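Local coordinates for protein coronin (Toxoplasma gondii, PDB 4OZU) that probably binds actin filaments, this part being the WD40 beta-propeller domain of a longer protein, at residues A[22-27]-A[64-69]; A[27-32]-A[342-347]; A[43-48]-A[58-63]; A[71-76]-A[111-116]; A[314-319]-A[336-341]. All blocks are in the same frame, centred on the assembly; numbering follows the deposited sequence.

Contact 1 (A[22-27]-A[64-69]); sequences QQYSDL and ADIGRN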
# COMPACT_ATOMS: atom_id res chain seq x y z
N GLN A 22 -0.11 -21.96 9.89
CA GLN A 22 0.37 -22.22 8.55
C GLN A 22 1.23 -21.07 8.04
O GLN A 22 1.07 -19.93 8.47
CB GLN A 22 -0.79 -22.45 7.59
CG GLN A 22 -1.57 -23.73 7.85
CD GLN A 22 -2.79 -23.85 6.96
OE1 GLN A 22 -2.76 -24.53 5.93
NE2 GLN A 22 -3.88 -23.19 7.35
N GLN A 23 2.15 -21.39 7.13
CA GLN A 23 3.04 -20.40 6.53
C GLN A 23 3.27 -20.72 5.07
O GLN A 23 3.12 -21.87 4.65
CB GLN A 23 4.39 -20.37 7.26
CG GLN A 23 4.32 -20.12 8.75
CD GLN A 23 5.67 -20.32 9.43
OE1 GLN A 23 6.47 -21.16 9.01
NE2 GLN A 23 5.92 -19.55 10.48
N TYR A 24 3.65 -19.71 4.29
CA TYR A 24 4.27 -19.93 3.00
C TYR A 24 5.76 -20.10 3.30
O TYR A 24 6.40 -19.15 3.73
CB TYR A 24 4.02 -18.78 2.03
CG TYR A 24 2.57 -18.34 1.94
CD1 TYR A 24 2.03 -17.46 2.87
CD2 TYR A 24 1.74 -18.82 0.94
CE1 TYR A 24 0.71 -17.06 2.80
CE2 TYR A 24 0.42 -18.43 0.85
CZ TYR A 24 -0.09 -17.55 1.79
OH TYR A 24 -1.41 -17.17 1.71
N SER A 25 6.29 -21.31 3.12
CA SER A 25 7.65 -21.60 3.56
C SER A 25 8.52 -22.20 2.45
O SER A 25 8.03 -22.52 1.36
CB SER A 25 7.63 -22.53 4.77
OG SER A 25 7.09 -23.80 4.44
N ASP A 26 9.80 -22.34 2.75
CA ASP A 26 10.81 -22.81 1.80
C ASP A 26 10.87 -21.90 0.57
O ASP A 26 11.10 -22.34 -0.56
CB ASP A 26 10.54 -24.26 1.40
CG ASP A 26 11.18 -25.24 2.35
OD1 ASP A 26 12.42 -25.16 2.54
OD2 ASP A 26 10.46 -26.08 2.92
N LEU A 27 10.69 -20.61 0.82
CA LEU A 27 10.83 -19.61 -0.22
C LEU A 27 12.28 -19.11 -0.26
O LEU A 27 13.05 -19.38 0.65
CB LEU A 27 9.88 -18.44 0.03
CG LEU A 27 8.40 -18.80 0.21
CD1 LEU A 27 7.60 -17.54 0.52
CD2 LEU A 27 7.85 -19.51 -1.02
N ALA A 64 -4.08 -18.72 -1.87
CA ALA A 64 -4.76 -19.89 -1.32
C ALA A 64 -3.82 -21.07 -1.09
O ALA A 64 -4.09 -21.94 -0.25
CB ALA A 64 -5.89 -20.30 -2.25
N ASP A 65 -2.71 -21.11 -1.82
CA ASP A 65 -1.82 -22.26 -1.78
C ASP A 65 -0.75 -22.10 -0.71
O ASP A 65 0.44 -22.00 -1.00
CB ASP A 65 -1.17 -22.48 -3.15
CG ASP A 65 -2.17 -22.92 -4.21
OD1 ASP A 65 -3.23 -23.47 -3.84
OD2 ASP A 65 -1.89 -22.71 -5.41
N ILE A 66 -1.20 -22.09 0.54
CA ILE A 66 -0.30 -21.94 1.67
C ILE A 66 0.40 -23.27 1.95
O ILE A 66 -0.11 -24.34 1.60
CB ILE A 66 -1.05 -21.44 2.92
CG1 ILE A 66 -0.07 -20.96 3.99
CG2 ILE A 66 -1.99 -22.52 3.46
CD1 ILE A 66 -0.65 -19.92 4.94
N GLY A 67 1.58 -23.19 2.57
CA GLY A 67 2.33 -24.38 2.94
C GLY A 67 3.75 -24.37 2.42
O GLY A 67 4.28 -23.34 1.99
N ARG A 68 4.37 -25.55 2.46
CA ARG A 68 5.78 -25.71 2.10
C ARG A 68 5.98 -25.74 0.59
O ARG A 68 5.14 -26.26 -0.15
CB ARG A 68 6.33 -26.99 2.74
CG ARG A 68 7.71 -27.40 2.22
CD ARG A 68 8.51 -28.19 3.26
NE ARG A 68 7.94 -29.50 3.56
CZ ARG A 68 8.47 -30.36 4.42
NH1 ARG A 68 9.58 -30.06 5.08
NH2 ARG A 68 7.88 -31.53 4.63
N ASN A 69 7.10 -25.16 0.16
CA ASN A 69 7.54 -25.13 -1.24
C ASN A 69 6.38 -24.98 -2.23
O ASN A 69 6.17 -25.84 -3.08
CB ASN A 69 8.34 -26.39 -1.56
CG ASN A 69 9.15 -26.25 -2.84
OD1 ASN A 69 9.38 -25.14 -3.33
ND2 ASN A 69 9.59 -27.37 -3.39
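Ile66 lies across the ring of Tyr24, its CG1 3.9 Å from the ring centroid and only 5° off the ring normal, a CH-pi contact over the face. The first torsion, with CG1 anti to the backbone N (chi1 -167°), lays CG1 over the ring; CD1, carried on by chi2, stays over the same face and also meets CB of Gln22 at 3.7 Å. This is the tight half of the contact. The hydroxyl of the same tyrosine is hydrogen-bonded to the carbonyl of Leu63, and Leu344 and Pro346 of strand 343-350 also pack on its side chain. Beside it the backbones pair in parallel, Tyr24 with Gly67. Ser25 N donates a nearly straight bond (168°) to Gly67 O at 3.1 Å; Gly67 N to Gln23 O is weak and bent. Towards solvent the contact loosens. Asn69 N makes another weak bond to Ser25 O, Ser25 OG only touches Arg68 CA at 3.3 Å, and the placement of the Asp26 carboxylate beside Arg68 is doubtful. The short strand 67-68 is an outer strand of a five-stranded sheet, one of several in this propeller. Its hold on strand 16-25 thus rests mainly on one good backbone bond and an apolar ring contact.

Contact 2 (A[27-32]-A[342-347]); sequences LRLSTK and NVLQPI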
# COMPACT_ATOMS: atom_id res chain seq x y z
N LEU A 27 10.69 -20.61 0.82
CA LEU A 27 10.83 -19.61 -0.22
C LEU A 27 12.28 -19.11 -0.26
O LEU A 27 13.05 -19.38 0.65
CB LEU A 27 9.88 -18.44 0.03
CG LEU A 27 8.40 -18.80 0.21
CD1 LEU A 27 7.60 -17.54 0.52
CD2 LEU A 27 7.85 -19.51 -1.02
N ARG A 28 12.62 -18.39 -1.32
CA ARG A 28 13.92 -17.74 -1.46
C ARG A 28 13.70 -16.25 -1.71
O ARG A 28 13.70 -15.80 -2.85
CB ARG A 28 14.72 -18.36 -2.60
CG ARG A 28 15.35 -19.71 -2.28
CD ARG A 28 16.67 -19.55 -1.55
NE ARG A 28 17.62 -18.71 -2.29
CZ ARG A 28 18.46 -19.15 -3.23
NH1 ARG A 28 18.49 -20.44 -3.57
NH2 ARG A 28 19.27 -18.30 -3.84
N LEU A 29 13.50 -15.50 -0.63
CA LEU A 29 13.06 -14.11 -0.73
C LEU A 29 14.20 -13.11 -0.58
O LEU A 29 15.17 -13.35 0.13
CB LEU A 29 12.00 -13.83 0.32
CG LEU A 29 10.76 -14.71 0.23
CD1 LEU A 29 9.85 -14.49 1.42
CD2 LEU A 29 10.01 -14.44 -1.07
N SER A 30 14.05 -11.98 -1.26
CA SER A 30 15.00 -10.88 -1.13
C SER A 30 14.89 -10.22 0.23
O SER A 30 13.81 -10.15 0.82
CB SER A 30 14.76 -9.84 -2.23
OG SER A 30 15.46 -8.64 -1.96
N THR A 31 16.03 -9.75 0.74
CA THR A 31 16.07 -8.97 1.97
C THR A 31 16.77 -7.63 1.73
O THR A 31 17.23 -6.98 2.67
CB THR A 31 16.79 -9.74 3.09
OG1 THR A 31 18.10 -10.12 2.65
CG2 THR A 31 16.01 -11.00 3.46
N LYS A 32 16.83 -7.23 0.46
CA LYS A 32 17.41 -5.94 0.09
C LYS A 32 16.58 -4.78 0.63
O LYS A 32 15.37 -4.89 0.77
CB LYS A 32 17.53 -5.83 -1.43
CG LYS A 32 18.57 -6.76 -2.04
CD LYS A 32 18.62 -6.62 -3.55
CE LYS A 32 19.85 -7.29 -4.14
NZ LYS A 32 20.03 -6.99 -5.58
N ASN A 342 12.98 -16.80 3.93
CA ASN A 342 12.37 -18.08 3.55
C ASN A 342 10.92 -18.30 3.96
O ASN A 342 10.32 -19.30 3.58
CB ASN A 342 13.23 -19.23 4.10
CG ASN A 342 13.29 -19.24 5.62
OD1 ASN A 342 12.89 -18.28 6.29
ND2 ASN A 342 13.81 -20.33 6.18
N VAL A 343 10.35 -17.36 4.72
CA VAL A 343 8.97 -17.51 5.20
C VAL A 343 8.11 -16.26 4.97
O VAL A 343 8.57 -15.13 5.16
CB VAL A 343 8.96 -17.83 6.72
CG1 VAL A 343 7.56 -17.66 7.32
CG2 VAL A 343 9.48 -19.25 6.97
N LEU A 344 6.86 -16.48 4.56
CA LEU A 344 5.82 -15.46 4.67
C LEU A 344 4.84 -15.92 5.74
O LEU A 344 4.26 -17.01 5.66
CB LEU A 344 5.11 -15.21 3.34
CG LEU A 344 5.92 -14.60 2.19
CD1 LEU A 344 5.04 -14.43 0.95
CD2 LEU A 344 6.52 -13.26 2.57
N GLN A 345 4.66 -15.08 6.75
CA GLN A 345 3.84 -15.40 7.92
C GLN A 345 2.56 -14.58 7.92
O GLN A 345 2.60 -13.37 8.11
CB GLN A 345 4.64 -15.14 9.20
CG GLN A 345 3.85 -15.29 10.49
CD GLN A 345 3.36 -16.70 10.71
OE1 GLN A 345 4.15 -17.61 10.95
NE2 GLN A 345 2.05 -16.90 10.60
N PRO A 346 1.41 -15.22 7.70
CA PRO A 346 0.19 -14.42 7.75
C PRO A 346 -0.20 -14.04 9.18
O PRO A 346 -0.06 -14.84 10.11
CB PRO A 346 -0.87 -15.32 7.11
CG PRO A 346 -0.12 -16.45 6.48
CD PRO A 346 1.14 -16.60 7.24
N ILE A 347 -0.70 -12.82 9.33
CA ILE A 347 -1.22 -12.34 10.61
C ILE A 347 -2.63 -11.81 10.38
O ILE A 347 -2.81 -10.84 9.65
CB ILE A 347 -0.37 -11.21 11.22
CG1 ILE A 347 1.13 -11.53 11.18
CG2 ILE A 347 -0.83 -10.91 12.64
CD1 ILE A 347 1.55 -12.68 12.05
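Leu27 and Asn342 are 315 positions apart in the chain, yet their CA atoms lie 4.4 Å from each other, a closeness that brings an early and a late part of the chain together, as in the ring closure of a WD40 beta-propeller. The segment 27-32 is a loop following strand 16-25, whereas 342-347 leads into strand 343-350, the neighbour of 16-25 in the same sheet. One backbone bond spans the contact: Leu27 N donates a hydrogen bond to Asn342 O at 3.1 Å, fairly straight at 164°, and in return Asn342 CA sends a CA-H...O contact to Leu27 O at 3.2 Å. The side-chain contact is mainly among leucines. Leu344 crosses both Leu27 and Leu29 at about a right angle. Its CG, set beside the backbone N (chi1 -66°), lies near the CD1 methyls of both, while its CD2 is closest to Leu29. Ile46, Leu39 and Tyr24 also touch Leu344, and Trp50 packs against both Leu27 and Leu29, making the cluster a buried apolar seam between two sheets. Farther along the loop, Ser30 OG accepts from Lys32 N in an ST turn. The closest apolar approach of the contact is Leu29 CD1 to Leu344 CD2, 3.7 Å.

Contact 3 (A[43-48]-A[58-63]); sequences TEYIAA and LGILRL. With ACT (acetate ion), chain C.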
# COMPACT_ATOMS: atom_id res chain seq x y z
N THR A 43 -6.51 -10.33 -4.54
CA THR A 43 -7.41 -11.33 -3.99
C THR A 43 -6.97 -12.75 -4.31
O THR A 43 -7.49 -13.70 -3.74
CB THR A 43 -8.86 -11.15 -4.49
OG1 THR A 43 -8.90 -11.22 -5.92
CG2 THR A 43 -9.41 -9.81 -4.02
N GLU A 44 -6.00 -12.89 -5.22
CA GLU A 44 -5.59 -14.21 -5.73
C GLU A 44 -4.11 -14.50 -5.52
O GLU A 44 -3.74 -15.64 -5.22
CB GLU A 44 -5.92 -14.30 -7.22
CG GLU A 44 -5.57 -15.63 -7.89
CD GLU A 44 -6.62 -16.69 -7.66
OE1 GLU A 44 -7.55 -16.45 -6.86
OE2 GLU A 44 -6.52 -17.77 -8.29
N TYR A 45 -3.27 -13.48 -5.68
CA TYR A 45 -1.82 -13.67 -5.74
C TYR A 45 -1.05 -12.88 -4.69
O TYR A 45 -1.52 -11.86 -4.19
CB TYR A 45 -1.28 -13.28 -7.12
CG TYR A 45 -1.96 -13.96 -8.28
CD1 TYR A 45 -1.91 -15.33 -8.42
CD2 TYR A 45 -2.65 -13.22 -9.23
CE1 TYR A 45 -2.53 -15.97 -9.47
CE2 TYR A 45 -3.28 -13.85 -10.29
CZ TYR A 45 -3.22 -15.23 -10.40
OH TYR A 45 -3.83 -15.88 -11.44
N ILE A 46 0.15 -13.37 -4.40
CA ILE A 46 1.13 -12.65 -3.61
C ILE A 46 2.35 -12.41 -4.50
O ILE A 46 2.79 -13.32 -5.19
CB ILE A 46 1.57 -13.47 -2.37
CG1 ILE A 46 0.37 -13.79 -1.47
CG2 ILE A 46 2.65 -12.72 -1.58
CD1 ILE A 46 0.66 -14.88 -0.45
N ALA A 47 2.88 -11.19 -4.48
CA ALA A 47 4.13 -10.89 -5.17
C ALA A 47 5.22 -10.67 -4.14
O ALA A 47 5.04 -9.91 -3.19
CB ALA A 47 3.98 -9.66 -6.06
N ALA A 48 6.35 -11.35 -4.32
CA ALA A 48 7.49 -11.18 -3.42
C ALA A 48 8.81 -11.20 -4.21
O ALA A 48 9.11 -12.19 -4.87
CB ALA A 48 7.49 -12.27 -2.35
N LEU A 58 10.48 -11.31 -9.52
CA LEU A 58 9.33 -11.37 -8.65
C LEU A 58 8.82 -12.80 -8.58
O LEU A 58 8.59 -13.43 -9.62
CB LEU A 58 8.24 -10.44 -9.18
CG LEU A 58 7.25 -9.80 -8.22
CD1 LEU A 58 7.94 -8.98 -7.15
CD2 LEU A 58 6.30 -8.93 -9.03
N GLY A 59 8.67 -13.32 -7.37
CA GLY A 59 7.98 -14.58 -7.17
C GLY A 59 6.49 -14.30 -7.08
O GLY A 59 6.08 -13.34 -6.42
N ILE A 60 5.69 -15.11 -7.77
CA ILE A 60 4.24 -14.98 -7.74
C ILE A 60 3.62 -16.25 -7.16
O ILE A 60 3.70 -17.33 -7.77
CB ILE A 60 3.66 -14.69 -9.15
CG1 ILE A 60 4.21 -13.37 -9.69
CG2 ILE A 60 2.13 -14.63 -9.11
CD1 ILE A 60 3.82 -12.14 -8.89
N LEU A 61 3.02 -16.11 -5.98
CA LEU A 61 2.39 -17.22 -5.27
C LEU A 61 0.88 -17.04 -5.31
O LEU A 61 0.39 -15.92 -5.38
CB LEU A 61 2.85 -17.27 -3.81
CG LEU A 61 4.30 -17.63 -3.48
CD1 LEU A 61 5.27 -16.55 -3.92
CD2 LEU A 61 4.41 -17.86 -1.98
N ARG A 62 0.15 -18.15 -5.24
CA ARG A 62 -1.29 -18.06 -5.03
C ARG A 62 -1.57 -17.94 -3.54
O ARG A 62 -1.06 -18.73 -2.74
CB ARG A 62 -2.01 -19.27 -5.63
CG ARG A 62 -1.94 -19.31 -7.15
CD ARG A 62 -2.91 -20.31 -7.76
NE ARG A 62 -4.30 -19.96 -7.46
CZ ARG A 62 -5.07 -20.58 -6.56
NH1 ARG A 62 -4.61 -21.61 -5.85
NH2 ARG A 62 -6.32 -20.17 -6.37
N LEU A 63 -2.38 -16.95 -3.18
CA LEU A 63 -2.75 -16.69 -1.79
C LEU A 63 -3.31 -17.94 -1.12
O LEU A 63 -3.02 -18.21 0.05
CB LEU A 63 -3.76 -15.54 -1.74
CG LEU A 63 -4.21 -15.01 -0.38
CD1 LEU A 63 -3.06 -14.41 0.37
CD2 LEU A 63 -5.31 -13.99 -0.58
C ACT C . -8.44 -8.39 -7.71
O ACT C . -9.17 -9.34 -8.07
OXT ACT C . -7.87 -8.53 -6.61
CH3 ACT C . -8.29 -7.15 -8.54
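Strands 45-48 and 58-62 run antiparallel, their axes 4.5 Å apart at an angle of 156°, with Ile46-Leu61 and Ala48-Gly59 as hydrogen-bonded pairs and Tyr45-Arg62 and Ala47-Ile60 as non-hydrogen-bonded ones. The Ile46 N to Leu61 O bond is short at 2.7 Å, and Leu63 N continues the pairing by donating to Glu44 O just past the strand. At that end Arg62 grips Glu44 side-on with NE and NH2, both aimed at OE2 (3.2 and 3.1 Å). The oxygen lies in the guanidinium plane, but the two nitrogens reach it from the same face of the carboxylate, well above its plane. Arg62 NH1 has a second partner, a salt bridge to Asp65. Glu44 CG, anti to the backbone N (chi1 -179°), lies 3.4 Å over the centre of the Tyr45 ring, and the bend at chi2 (82°) turns the carboxylate to Arg62; the ring's edge meets Leu61 O. Apolar contacts flank the pairing: Ala47 CB touches Ile60 CD1 and Leu58 CD2, and on the other face Ile46 CD1 meets Leu63 CD1 at 3.8 Å. Next to the start of strand 45-48 an acetate, probably from the crystallisation liquor, accepts a hydrogen bond from Thr43 N. Such antiparallel pairing of consecutive strands forms the beta hairpin within one propeller blade.

Contact 4 (A[71-76]-A[111-116]); sequences AVAKIK and EEVTGT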
# COMPACT_ATOMS: atom_id res chain seq x y z
N ALA A 71 4.03 -23.41 -5.38
CA ALA A 71 4.36 -23.10 -6.77
C ALA A 71 4.65 -21.61 -6.92
O ALA A 71 3.77 -20.77 -6.70
CB ALA A 71 3.23 -23.51 -7.68
N VAL A 72 5.88 -21.30 -7.27
CA VAL A 72 6.30 -19.91 -7.48
C VAL A 72 6.52 -19.65 -8.96
O VAL A 72 7.48 -20.14 -9.55
CB VAL A 72 7.59 -19.59 -6.70
CG1 VAL A 72 7.93 -18.11 -6.84
CG2 VAL A 72 7.43 -19.96 -5.23
N ALA A 73 5.60 -18.90 -9.55
CA ALA A 73 5.78 -18.40 -10.91
C ALA A 73 6.80 -17.26 -10.85
O ALA A 73 7.03 -16.69 -9.78
CB ALA A 73 4.46 -17.94 -11.49
N LYS A 74 7.40 -16.93 -11.99
CA LYS A 74 8.47 -15.94 -12.02
C LYS A 74 8.21 -14.80 -13.00
O LYS A 74 7.80 -15.03 -14.14
CB LYS A 74 9.80 -16.60 -12.40
CG LYS A 74 10.17 -17.79 -11.54
CD LYS A 74 10.48 -17.38 -10.12
CE LYS A 74 10.96 -18.59 -9.33
NZ LYS A 74 11.26 -18.24 -7.92
N ILE A 75 8.47 -13.58 -12.55
CA ILE A 75 8.46 -12.42 -13.41
C ILE A 75 9.88 -11.86 -13.47
O ILE A 75 10.44 -11.49 -12.44
CB ILE A 75 7.46 -11.35 -12.91
CG1 ILE A 75 6.04 -11.91 -12.96
CG2 ILE A 75 7.55 -10.07 -13.74
CD1 ILE A 75 4.97 -10.96 -12.46
N LYS A 76 10.46 -11.83 -14.66
CA LYS A 76 11.83 -11.36 -14.85
C LYS A 76 11.83 -9.98 -15.52
O LYS A 76 11.22 -9.05 -15.01
CB LYS A 76 12.62 -12.39 -15.67
CG LYS A 76 12.67 -13.77 -15.02
CD LYS A 76 13.60 -14.71 -15.76
CE LYS A 76 13.64 -16.09 -15.11
NZ LYS A 76 14.20 -16.05 -13.73
N GLU A 111 -3.85 -16.74 -17.58
CA GLU A 111 -5.07 -17.17 -16.91
C GLU A 111 -4.75 -18.16 -15.79
O GLU A 111 -5.25 -18.03 -14.67
CB GLU A 111 -6.04 -17.81 -17.91
CG GLU A 111 -7.29 -16.98 -18.17
CD GLU A 111 -8.39 -17.78 -18.87
OE1 GLU A 111 -8.68 -18.91 -18.43
OE2 GLU A 111 -8.95 -17.27 -19.86
N GLU A 112 -3.90 -19.13 -16.10
CA GLU A 112 -3.46 -20.14 -15.14
C GLU A 112 -2.00 -19.93 -14.76
O GLU A 112 -1.11 -20.09 -15.59
CB GLU A 112 -3.66 -21.55 -15.70
CG GLU A 112 -5.11 -21.89 -16.01
CD GLU A 112 -5.24 -23.12 -16.90
OE1 GLU A 112 -4.40 -24.03 -16.79
OE2 GLU A 112 -6.19 -23.16 -17.72
N VAL A 113 -1.76 -19.57 -13.50
CA VAL A 113 -0.41 -19.37 -12.99
C VAL A 113 0.08 -20.62 -12.26
O VAL A 113 -0.48 -21.00 -11.23
CB VAL A 113 -0.36 -18.16 -12.03
CG1 VAL A 113 1.03 -18.01 -11.42
CG2 VAL A 113 -0.74 -16.89 -12.77
N THR A 114 1.12 -21.24 -12.80
CA THR A 114 1.70 -22.44 -12.20
C THR A 114 3.16 -22.20 -11.85
O THR A 114 3.70 -21.13 -12.10
CB THR A 114 1.60 -23.66 -13.14
OG1 THR A 114 2.58 -23.53 -14.19
CG2 THR A 114 0.21 -23.77 -13.74
N GLY A 115 3.81 -23.23 -11.30
CA GLY A 115 5.21 -23.14 -10.92
C GLY A 115 6.16 -23.03 -12.10
O GLY A 115 7.34 -22.73 -11.92
N THR A 116 5.65 -23.27 -13.30
CA THR A 116 6.46 -23.21 -14.52
C THR A 116 6.16 -21.94 -15.33
O THR A 116 6.72 -21.74 -16.41
CB THR A 116 6.23 -24.44 -15.42
OG1 THR A 116 4.87 -24.48 -15.86
CG2 THR A 116 6.55 -25.71 -14.66
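Ala73, Gly115 and Ala71 bury most of the surface here, where strand 73-75, in a blade of the WD40 beta-propeller, meets the loop that follows strand 104-108. No hydrogen bond crosses between the two segments, which meet by van der Waals contact; just past the loop, Lys74 makes backbone hydrogen bonds with Thr117 and Leu119. Ala73 is the buried member: its methyl faces Thr114 O at 3.3 Å as well as a methyl of Val113. Ala73 also pairs by backbone with Ile60 of strand 58-62, and its side chain touches Ile60 and Thr117. Gly115 lies farther out, close to Ala71, the two CA atoms being 4.2 Å apart. Ala71 CB points towards the loop and rests 3.7 Å from Gly115 N, with Gly115 CA almost as near, so that a methyl sits against bare backbone. Gly115 O also comes to 3.5 Å from Val72 O, an approach of two acceptors. The loop keeps its shape through an ST turn, in which Thr114 OG1 accepts from Thr116 N at 3.2 Å. Thr114 N is in turn bonded to Thr117 OG1. After this turn the chain enters strand 118-119, which runs parallel to 73-75 at the edge of the sheet. Val113 places CG1 anti to its own backbone N (chi1 176°), and that methyl presses on Ala73 CB at 3.4 Å, tighter than a usual carbon-carbon contact.

Contact 5 (A[314-319]-A[336-341]); sequences IKNFCF and LKQENG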
# COMPACT_ATOMS: atom_id res chain seq x y z
N ILE A 314 10.10 -7.92 11.10
CA ILE A 314 9.45 -7.82 9.81
C ILE A 314 10.49 -7.42 8.77
O ILE A 314 11.08 -6.34 8.89
CB ILE A 314 8.30 -6.78 9.83
CG1 ILE A 314 7.32 -7.08 10.97
CG2 ILE A 314 7.57 -6.77 8.49
CD1 ILE A 314 6.43 -5.90 11.30
N LYS A 315 10.74 -8.27 7.78
CA LYS A 315 11.73 -7.94 6.74
C LYS A 315 11.07 -7.15 5.62
O LYS A 315 11.60 -6.14 5.15
CB LYS A 315 12.37 -9.21 6.18
CG LYS A 315 13.27 -9.94 7.17
CD LYS A 315 14.49 -9.12 7.54
CE LYS A 315 15.40 -9.87 8.49
NZ LYS A 315 16.55 -9.05 8.93
N ASN A 316 9.92 -7.64 5.18
CA ASN A 316 9.05 -6.97 4.23
C ASN A 316 7.62 -7.33 4.59
O ASN A 316 7.38 -8.27 5.35
CB ASN A 316 9.33 -7.40 2.78
CG ASN A 316 10.70 -6.97 2.29
OD1 ASN A 316 10.95 -5.78 2.06
ND2 ASN A 316 11.58 -7.94 2.08
N PHE A 317 6.66 -6.61 4.04
CA PHE A 317 5.27 -6.93 4.31
C PHE A 317 4.32 -6.33 3.30
O PHE A 317 4.70 -5.52 2.45
CB PHE A 317 4.89 -6.45 5.71
CG PHE A 317 4.64 -4.98 5.78
CD1 PHE A 317 5.69 -4.09 5.94
CD2 PHE A 317 3.35 -4.49 5.66
CE1 PHE A 317 5.45 -2.73 5.99
CE2 PHE A 317 3.11 -3.14 5.71
CZ PHE A 317 4.15 -2.26 5.87
N CYS A 318 3.06 -6.75 3.39
CA CYS A 318 1.96 -6.08 2.72
C CYS A 318 0.70 -6.52 3.43
O CYS A 318 0.74 -7.42 4.27
CB CYS A 318 1.90 -6.42 1.23
SG CYS A 318 1.36 -8.12 0.88
N PHE A 319 -0.40 -5.87 3.10
CA PHE A 319 -1.71 -6.28 3.58
C PHE A 319 -2.54 -6.73 2.39
O PHE A 319 -2.31 -6.27 1.27
CB PHE A 319 -2.42 -5.13 4.31
CG PHE A 319 -1.93 -4.91 5.71
CD1 PHE A 319 -0.66 -4.42 5.95
CD2 PHE A 319 -2.75 -5.18 6.79
CE1 PHE A 319 -0.22 -4.21 7.24
CE2 PHE A 319 -2.32 -4.97 8.08
CZ PHE A 319 -1.05 -4.48 8.30
N LEU A 336 0.78 -9.98 5.51
CA LEU A 336 1.73 -11.02 5.13
C LEU A 336 3.09 -10.49 5.51
O LEU A 336 3.55 -9.49 4.97
CB LEU A 336 1.65 -11.34 3.63
CG LEU A 336 0.26 -11.80 3.17
CD1 LEU A 336 0.18 -11.91 1.66
CD2 LEU A 336 -0.07 -13.14 3.82
N LYS A 337 3.71 -11.15 6.48
CA LYS A 337 4.97 -10.72 7.07
C LYS A 337 6.13 -11.60 6.62
O LYS A 337 6.14 -12.77 6.93
CB LYS A 337 4.84 -10.76 8.60
CG LYS A 337 6.10 -10.42 9.37
CD LYS A 337 5.99 -10.88 10.82
CE LYS A 337 7.31 -10.75 11.56
NZ LYS A 337 7.38 -11.68 12.71
N GLN A 338 7.10 -11.05 5.89
CA GLN A 338 8.29 -11.83 5.56
C GLN A 338 9.18 -11.96 6.79
O GLN A 338 9.55 -10.96 7.41
CB GLN A 338 9.09 -11.20 4.42
CG GLN A 338 10.38 -11.93 4.07
CD GLN A 338 11.08 -11.34 2.85
OE1 GLN A 338 10.43 -10.71 2.00
NE2 GLN A 338 12.39 -11.52 2.77
N GLU A 339 9.51 -13.20 7.12
CA GLU A 339 10.45 -13.50 8.19
C GLU A 339 11.71 -14.09 7.57
O GLU A 339 11.65 -15.08 6.84
CB GLU A 339 9.83 -14.46 9.20
CG GLU A 339 8.61 -13.88 9.89
CD GLU A 339 8.06 -14.77 10.99
OE1 GLU A 339 8.24 -16.00 10.90
OE2 GLU A 339 7.45 -14.24 11.94
N ASN A 340 12.85 -13.45 7.85
CA ASN A 340 14.12 -13.80 7.23
C ASN A 340 14.00 -13.80 5.71
O ASN A 340 13.43 -12.87 5.14
CB ASN A 340 14.61 -15.14 7.77
CG ASN A 340 14.68 -15.15 9.28
OD1 ASN A 340 15.44 -14.38 9.88
ND2 ASN A 340 13.87 -15.99 9.91
N GLY A 341 14.52 -14.83 5.05
CA GLY A 341 14.47 -14.91 3.60
C GLY A 341 13.72 -16.11 3.07
O GLY A 341 13.80 -16.40 1.87
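A beta hairpin of the WD40 propeller brings strand 317-319 against strand 331-339, antiparallel; the axes of 317-319 and 336-339 pass 5.1 Å apart at 169°. Cys318 and Leu336 form the hydrogen-bonded pair, Leu336 N to Cys318 O at 2.8 Å being the straighter of its two bonds. Phe317 faces Lys337 as a non-hydrogen-bonded pair. At the end away from the hairpin turn, Gln338 exchanges backbone bonds with Lys315 and Asn316. Its extended side chain runs beside that of Asn316, the amide planes 52° apart. Gln338 NE2 donates to Asn340 O, which lies in the amide plane, and also to Ser30 O, which fixes the rotation of the amide and leaves OE1 facing Asn316. Lys337 stretches across Ile314, CE to CG1 3.7 Å, and its NZ forms a salt bridge with Glu339 OE2 and hydrogen bonds to Tyr308 OH, Ser310 OG and Val312 O. Asn316 N is buried without a partner. Asn316 ND2 meets Gln338 OE1 at 3.0 Å, from above the plane of that carbonyl.

How the contacts relate
Contacts 1, 2 and 5 share one mixed sheet, in which strands 67-68, 16-25, 343-350, 331-339 and 317-319 follow in that order; contacts 3 and 4 share the next, through neighbouring strands 58-62 and 73-75. Centres of contacts 2 and 5 lie about 6 Å apart, those of 3 and 4 about 9 Å, while 4 and 5 are about 20 Å apart and do not touch. Along the chain, contact 3 is nested inside contact 1, and contacts 3, 4 and 5 inside contact 2. Leu27, common to contacts 1 and 2, packs on Leu61 of contact 3. The early and late parts of the chain thus join in one sheet, consistent with closure of the propeller.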